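Local structure of putative glutathione-regulated potassium-efflux system protein KefB (Vibrio parahaemolyticus RIMD 2210633, 3C85) at residues A40-L45 with G63-G68; K107-A112 with R129-Q134. The protein is probably a potassium/proton antiporter of the CPA2 family, represented here by its cytoplasmic nucleotide-binding TrkA-N (RCK) domain. One frame throughout, in Å; residues are numbered along the deposited sequence.

Interaction 1 (A40-L45 with G63-G68)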
loop_
_atom_site.group_PDB
_atom_site.type_symbol
_atom_site.label_atom_id
_atom_site.label_comp_id
_atom_site.label_asym_id
_atom_site.label_seq_id
_atom_site.Cartn_x
_atom_site.Cartn_y
_atom_site.Cartn_z
ATOM N N ALA A 40 8.140 18.226 -16.099
ATOM C CA ALA A 40 7.948 17.104 -15.153
ATOM C C ALA A 40 9.195 16.897 -14.302
ATOM O O ALA A 40 10.313 16.864 -14.823
ATOM C CB ALA A 40 7.593 15.802 -15.911
ATOM N N GLN A 41 8.997 16.784 -12.990
ATOM C CA GLN A 41 10.080 16.570 -12.053
ATOM C C GLN A 41 10.094 15.118 -11.574
ATOM O O GLN A 41 11.095 14.655 -11.013
ATOM C CB GLN A 41 9.912 17.496 -10.874
ATOM C CG GLN A 41 10.108 18.977 -11.229
ATOM C CD GLN A 41 9.939 19.871 -10.038
ATOM O OE1 GLN A 41 8.878 20.484 -9.832
ATOM N NE2 GLN A 41 10.974 19.977 -9.255
ATOM N N VAL A 42 8.981 14.401 -11.796
ATOM C CA VAL A 42 8.846 12.985 -11.396
ATOM C C VAL A 42 8.438 12.216 -12.646
ATOM O O VAL A 42 7.538 12.649 -13.345
ATOM C CB VAL A 42 7.764 12.774 -10.275
ATOM C CG1 VAL A 42 7.694 11.300 -9.845
ATOM C CG2 VAL A 42 8.071 13.644 -9.045
ATOM N N LEU A 43 9.134 11.124 -12.947
ATOM C CA LEU A 43 8.712 10.200 -13.987
ATOM C C LEU A 43 8.145 8.983 -13.265
ATOM O O LEU A 43 8.826 8.414 -12.401
ATOM C CB LEU A 43 9.913 9.785 -14.806
ATOM C CG LEU A 43 9.830 9.203 -16.186
ATOM C CD1 LEU A 43 8.923 10.008 -17.146
ATOM C CD2 LEU A 43 11.279 9.255 -16.701
ATOM N N ILE A 44 6.903 8.604 -13.563
ATOM C CA ILE A 44 6.308 7.414 -12.897
ATOM C C ILE A 44 6.185 6.306 -13.940
ATOM O O ILE A 44 5.436 6.402 -14.873
ATOM C CB ILE A 44 4.950 7.718 -12.249
ATOM C CG1 ILE A 44 5.128 8.893 -11.249
ATOM C CG2 ILE A 44 4.371 6.450 -11.563
ATOM C CD1 ILE A 44 3.834 9.314 -10.605
ATOM N N LEU A 45 6.976 5.270 -13.812
ATOM C CA LEU A 45 6.965 4.243 -14.839
ATOM C C LEU A 45 5.957 3.162 -14.433
ATOM O O LEU A 45 6.235 2.353 -13.528
ATOM C CB LEU A 45 8.366 3.653 -14.962
ATOM C CG LEU A 45 9.479 4.665 -15.343
ATOM C CD1 LEU A 45 10.828 3.944 -15.406
ATOM C CD2 LEU A 45 9.149 5.286 -16.697
ATOM N N GLY A 63 1.223 19.466 -6.655
ATOM C CA GLY A 63 0.655 19.936 -7.916
ATOM C C GLY A 63 1.128 19.085 -9.085
ATOM O O GLY A 63 1.586 17.961 -8.898
ATOM N N LYS A 64 1.062 19.630 -10.282
ATOM C CA LYS A 64 1.227 18.854 -11.507
ATOM C C LYS A 64 2.723 18.636 -11.891
ATOM O O LYS A 64 3.234 19.215 -12.859
ATOM C CB LYS A 64 0.461 19.593 -12.613
ATOM C CG LYS A 64 0.497 19.016 -14.024
ATOM C CD LYS A 64 -0.683 18.080 -14.268
ATOM C CE LYS A 64 -1.243 18.310 -15.645
ATOM N NZ LYS A 64 -2.344 17.409 -16.023
ATOM N N ILE A 65 3.397 17.766 -11.154
ATOM C CA ILE A 65 4.853 17.619 -11.258
ATOM C C ILE A 65 5.283 16.306 -11.882
ATOM O O ILE A 65 6.509 16.062 -12.046
ATOM C CB ILE A 65 5.514 17.729 -9.880
ATOM C CG1 ILE A 65 4.959 16.680 -8.903
ATOM C CG2 ILE A 65 5.309 19.124 -9.328
ATOM C CD1 ILE A 65 5.907 16.411 -7.687
ATOM N N SER A 66 4.296 15.463 -12.212
ATOM C CA SER A 66 4.609 14.104 -12.667
ATOM C C SER A 66 4.246 13.828 -14.115
ATOM O O SER A 66 3.301 14.414 -14.635
ATOM C CB SER A 66 3.895 13.051 -11.799
ATOM O OG SER A 66 4.208 13.160 -10.416
ATOM N N LEU A 67 4.984 12.890 -14.722
ATOM C CA LEU A 67 4.680 12.324 -16.038
ATOM C C LEU A 67 4.641 10.794 -15.887
ATOM O O LEU A 67 5.621 10.184 -15.487
ATOM C CB LEU A 67 5.758 12.718 -17.056
ATOM C CG LEU A 67 5.591 12.072 -18.438
ATOM C CD1 LEU A 67 4.261 12.519 -19.124
ATOM C CD2 LEU A 67 6.819 12.409 -19.350
ATOM N N GLY A 68 3.498 10.188 -16.213
ATOM C CA GLY A 68 3.329 8.741 -16.118
ATOM C C GLY A 68 3.632 8.140 -17.471
ATOM O O GLY A 68 3.331 8.742 -18.490
#
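With V42 CG2 turned anti to its own carbonyl carbon (CG1 chi1 -178°) and I65 CG1 set between backbone N and carbonyl carbon (chi1 58°), the two branches converge: V42 CG2 packs on I65 CD1 at 3.8 Å, the side chains crossing at a slant. S66 OG enters the same apolar layer, 3.6 Å from V42 CB, and I44 extends its CD1 toward it. This face of the two strands lies under helix 49-62, where L58 covers V42 and S66 while Y55 covers I44 and S66. On the other face L43 and L67 run side by side and point the same way, L43 CD1 meeting L67 CD2 at 3.9 Å; A40 CB abuts L67 CB farther back. Between the layers the strands pair in parallel, their axes 4.7 Å apart. L67 serves both ways: its N donates to V42 O, and its O takes I44 N in a nearly straight bond of 2.8 Å (172° at the hydrogen). At the entrance to the ladder I65 O accepts two backbone donors from opposite faces of its carbonyl plane, Q41 N at 2.8 Å and V42 N at 3.0 Å, which pins the loop before strand 42-45. F179 of the second subunit packs on Q41, V42 and I65, so this end of the pair also meets the dimer partner. Strand 42-45, helix 49-62 and strand 66-70 form the first beta-alpha-beta unit of a Rossmann-type TrkA-N domain; the second strand ends at E70, a residue that binds AMP in this protein, although no AMP is bound to this chain.

Interaction 2 (K107-A112 with R129-Q134)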
loop_
_atom_site.group_PDB
_atom_site.type_symbol
_atom_site.label_atom_id
_atom_site.label_comp_id
_atom_site.label_asym_id
_atom_site.label_seq_id
_atom_site.Cartn_x
_atom_site.Cartn_y
_atom_site.Cartn_z
ATOM N N LYS A 107 13.882 14.761 -11.335
ATOM C CA LYS A 107 14.684 14.615 -10.094
ATOM C C LYS A 107 14.391 13.311 -9.388
ATOM O O LYS A 107 15.148 12.886 -8.502
ATOM C CB LYS A 107 14.363 15.730 -9.077
ATOM C CG LYS A 107 14.781 17.092 -9.501
ATOM C CD LYS A 107 14.445 18.111 -8.446
ATOM C CE LYS A 107 14.880 19.492 -8.934
ATOM N NZ LYS A 107 14.550 20.535 -7.917
ATOM N N LEU A 108 13.269 12.700 -9.770
ATOM C CA LEU A 108 12.797 11.472 -9.165
ATOM C C LEU A 108 12.107 10.564 -10.174
ATOM O O LEU A 108 11.250 11.001 -10.965
ATOM C CB LEU A 108 11.877 11.791 -7.984
ATOM C CG LEU A 108 11.248 10.568 -7.291
ATOM C CD1 LEU A 108 12.335 9.674 -6.592
ATOM C CD2 LEU A 108 10.117 11.015 -6.321
ATOM N N VAL A 109 12.528 9.305 -10.195
ATOM C CA VAL A 109 11.851 8.298 -10.984
ATOM C C VAL A 109 11.236 7.273 -10.015
ATOM O O VAL A 109 11.936 6.779 -9.113
ATOM C CB VAL A 109 12.791 7.580 -11.985
ATOM C CG1 VAL A 109 11.990 6.503 -12.738
ATOM C CG2 VAL A 109 13.440 8.578 -12.955
ATOM N N LEU A 110 9.937 6.970 -10.189
ATOM C CA LEU A 110 9.259 5.893 -9.431
ATOM C C LEU A 110 9.097 4.650 -10.294
ATOM O O LEU A 110 8.525 4.717 -11.367
ATOM C CB LEU A 110 7.889 6.332 -8.912
ATOM C CG LEU A 110 7.922 7.566 -7.984
ATOM C CD1 LEU A 110 6.503 7.819 -7.430
ATOM C CD2 LEU A 110 8.898 7.372 -6.824
ATOM N N LEU A 111 9.646 3.540 -9.871
ATOM C CA LEU A 111 9.520 2.317 -10.594
ATOM C C LEU A 111 8.272 1.543 -10.110
ATOM O O LEU A 111 8.270 0.968 -9.072
ATOM C CB LEU A 111 10.768 1.478 -10.437
ATOM C CG LEU A 111 12.111 2.090 -10.823
ATOM C CD1 LEU A 111 13.198 1.054 -10.657
ATOM C CD2 LEU A 111 12.017 2.535 -12.185
ATOM N N ALA A 112 7.215 1.589 -10.898
ATOM C CA ALA A 112 5.916 1.069 -10.525
ATOM C C ALA A 112 5.304 0.169 -11.583
ATOM O O ALA A 112 4.133 0.177 -11.796
ATOM C CB ALA A 112 5.024 2.149 -10.200
ATOM N N ARG A 129 21.568 5.706 -19.735
ATOM C CA ARG A 129 21.438 7.098 -20.186
ATOM C C ARG A 129 22.011 8.080 -19.166
ATOM O O ARG A 129 21.806 9.277 -19.303
ATOM C CB ARG A 129 19.972 7.458 -20.464
ATOM C CG ARG A 129 19.511 7.164 -21.891
ATOM C CD ARG A 129 19.081 5.727 -22.041
ATOM N NE ARG A 129 18.978 5.294 -23.438
ATOM C CZ ARG A 129 18.575 4.069 -23.779
ATOM N NH1 ARG A 129 18.246 3.202 -22.818
ATOM N NH2 ARG A 129 18.484 3.714 -25.058
ATOM N N ASN A 130 22.699 7.567 -18.149
ATOM C CA ASN A 130 23.366 8.385 -17.115
ATOM C C ASN A 130 22.518 9.363 -16.292
ATOM O O ASN A 130 23.002 10.412 -15.884
ATOM C CB ASN A 130 24.591 9.125 -17.691
ATOM C CG ASN A 130 25.695 8.182 -18.093
ATOM O OD1 ASN A 130 25.943 7.968 -19.281
ATOM N ND2 ASN A 130 26.356 7.590 -17.100
ATOM N N TYR A 131 21.269 8.960 -15.982
ATOM C CA TYR A 131 20.291 9.705 -15.154
ATOM C C TYR A 131 20.895 10.011 -13.821
ATOM O O TYR A 131 21.460 9.172 -13.205
ATOM C CB TYR A 131 18.959 8.925 -14.936
ATOM C CG TYR A 131 18.003 9.486 -13.852
ATOM C CD1 TYR A 131 17.359 10.703 -14.013
ATOM C CD2 TYR A 131 17.746 8.795 -12.686
ATOM C CE1 TYR A 131 16.505 11.216 -13.029
ATOM C CE2 TYR A 131 16.891 9.290 -11.712
ATOM C CZ TYR A 131 16.274 10.494 -11.880
ATOM O OH TYR A 131 15.444 10.980 -10.923
ATOM N N LYS A 132 20.773 11.239 -13.399
ATOM C CA LYS A 132 21.368 11.608 -12.149
ATOM C C LYS A 132 20.447 11.756 -10.978
ATOM O O LYS A 132 20.927 11.825 -9.877
ATOM C CB LYS A 132 22.249 12.840 -12.281
ATOM C CG LYS A 132 23.511 12.608 -13.134
ATOM C CD LYS A 132 24.361 13.828 -13.233
ATOM C CE LYS A 132 25.570 13.580 -14.076
ATOM N NZ LYS A 132 26.464 14.779 -14.224
ATOM N N GLY A 133 19.144 11.815 -11.172
ATOM C CA GLY A 133 18.451 12.029 -9.939
ATOM C C GLY A 133 18.276 10.765 -9.138
ATOM O O GLY A 133 19.046 9.854 -9.220
ATOM N N GLN A 134 17.224 10.763 -8.354
ATOM C CA GLN A 134 16.947 9.691 -7.429
ATOM C C GLN A 134 15.950 8.717 -8.037
ATOM O O GLN A 134 15.254 9.040 -8.939
ATOM C CB GLN A 134 16.463 10.262 -6.106
ATOM C CG GLN A 134 17.426 11.252 -5.470
ATOM C CD GLN A 134 17.038 11.679 -4.110
ATOM O OE1 GLN A 134 17.610 11.240 -3.151
ATOM N NE2 GLN A 134 16.082 12.529 -4.015
#
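Y131 puts its phenol oxygen against the backbone at the entry to strand 108-111: OH lies 3.0 Å from both K107 C and L108 N, yet its hydrogen bond goes to Q134 O in its own segment, at 2.8 Å. The contact with L108 N has a poor angle and is no hydrogen bond. A chi1 of 168° swings Y131 CG opposite its own backbone N and carries the ring to the start of that strand. V109 CG2 lies over one ring face in a CH-pi contact, 4.0 Å from the ring centroid and shifted toward the rim near CZ; the opposite face is covered by G133 N, above its centre. The aromatic plate is thus wedged between the valine methyl and the turn of its own chain, while L126 of helix 116-128 touches both Y131 and V109. Q134 makes the parallel backbone link to the strand. Its N donates to K107 O at 3.0 Å in a straight bond (173° at the hydrogen), although the donor stands well above the carbonyl plane. Q134 O accepts V109 N, also at 3.0 Å, as well as the tyrosine hydroxyl, so two donors grip one carbonyl and tie ring, strand and loop together. L108 CD1 comes 3.8 Å from that same oxygen. K107 points away, and its NZ bonds to Q178 O of the second subunit, whose L175 packs on Q134. N130, with positive phi, is the C-prime residue of the Schellman motif that ends helix 116-128; Y131 and G133 then carry the chain into strand 134-139, completing a beta-alpha-beta crossover of the Rossmann-type sheet.

Interactions 1 and 2 lie side by side in one six-stranded parallel sheet, their centres 11 Å apart. Along the chain both segments of interaction 1 come before those of interaction 2, but strands 42-45 and 108-111 are neighbours, and probable hydrogen bonds from K107 N to Q41 O and from L110 N to L43 O join them. The four segments take in part of strand 66-70, strands 42-45 and 108-111, and the first residue of strand 134-139, in sheet order, across the Rossmann midline where the chain reverses its direction of strand addition. Both contacts also touch F179 of the second subunit, so the N-terminal ends of these strands, with the residues just before them, lie against that subunit.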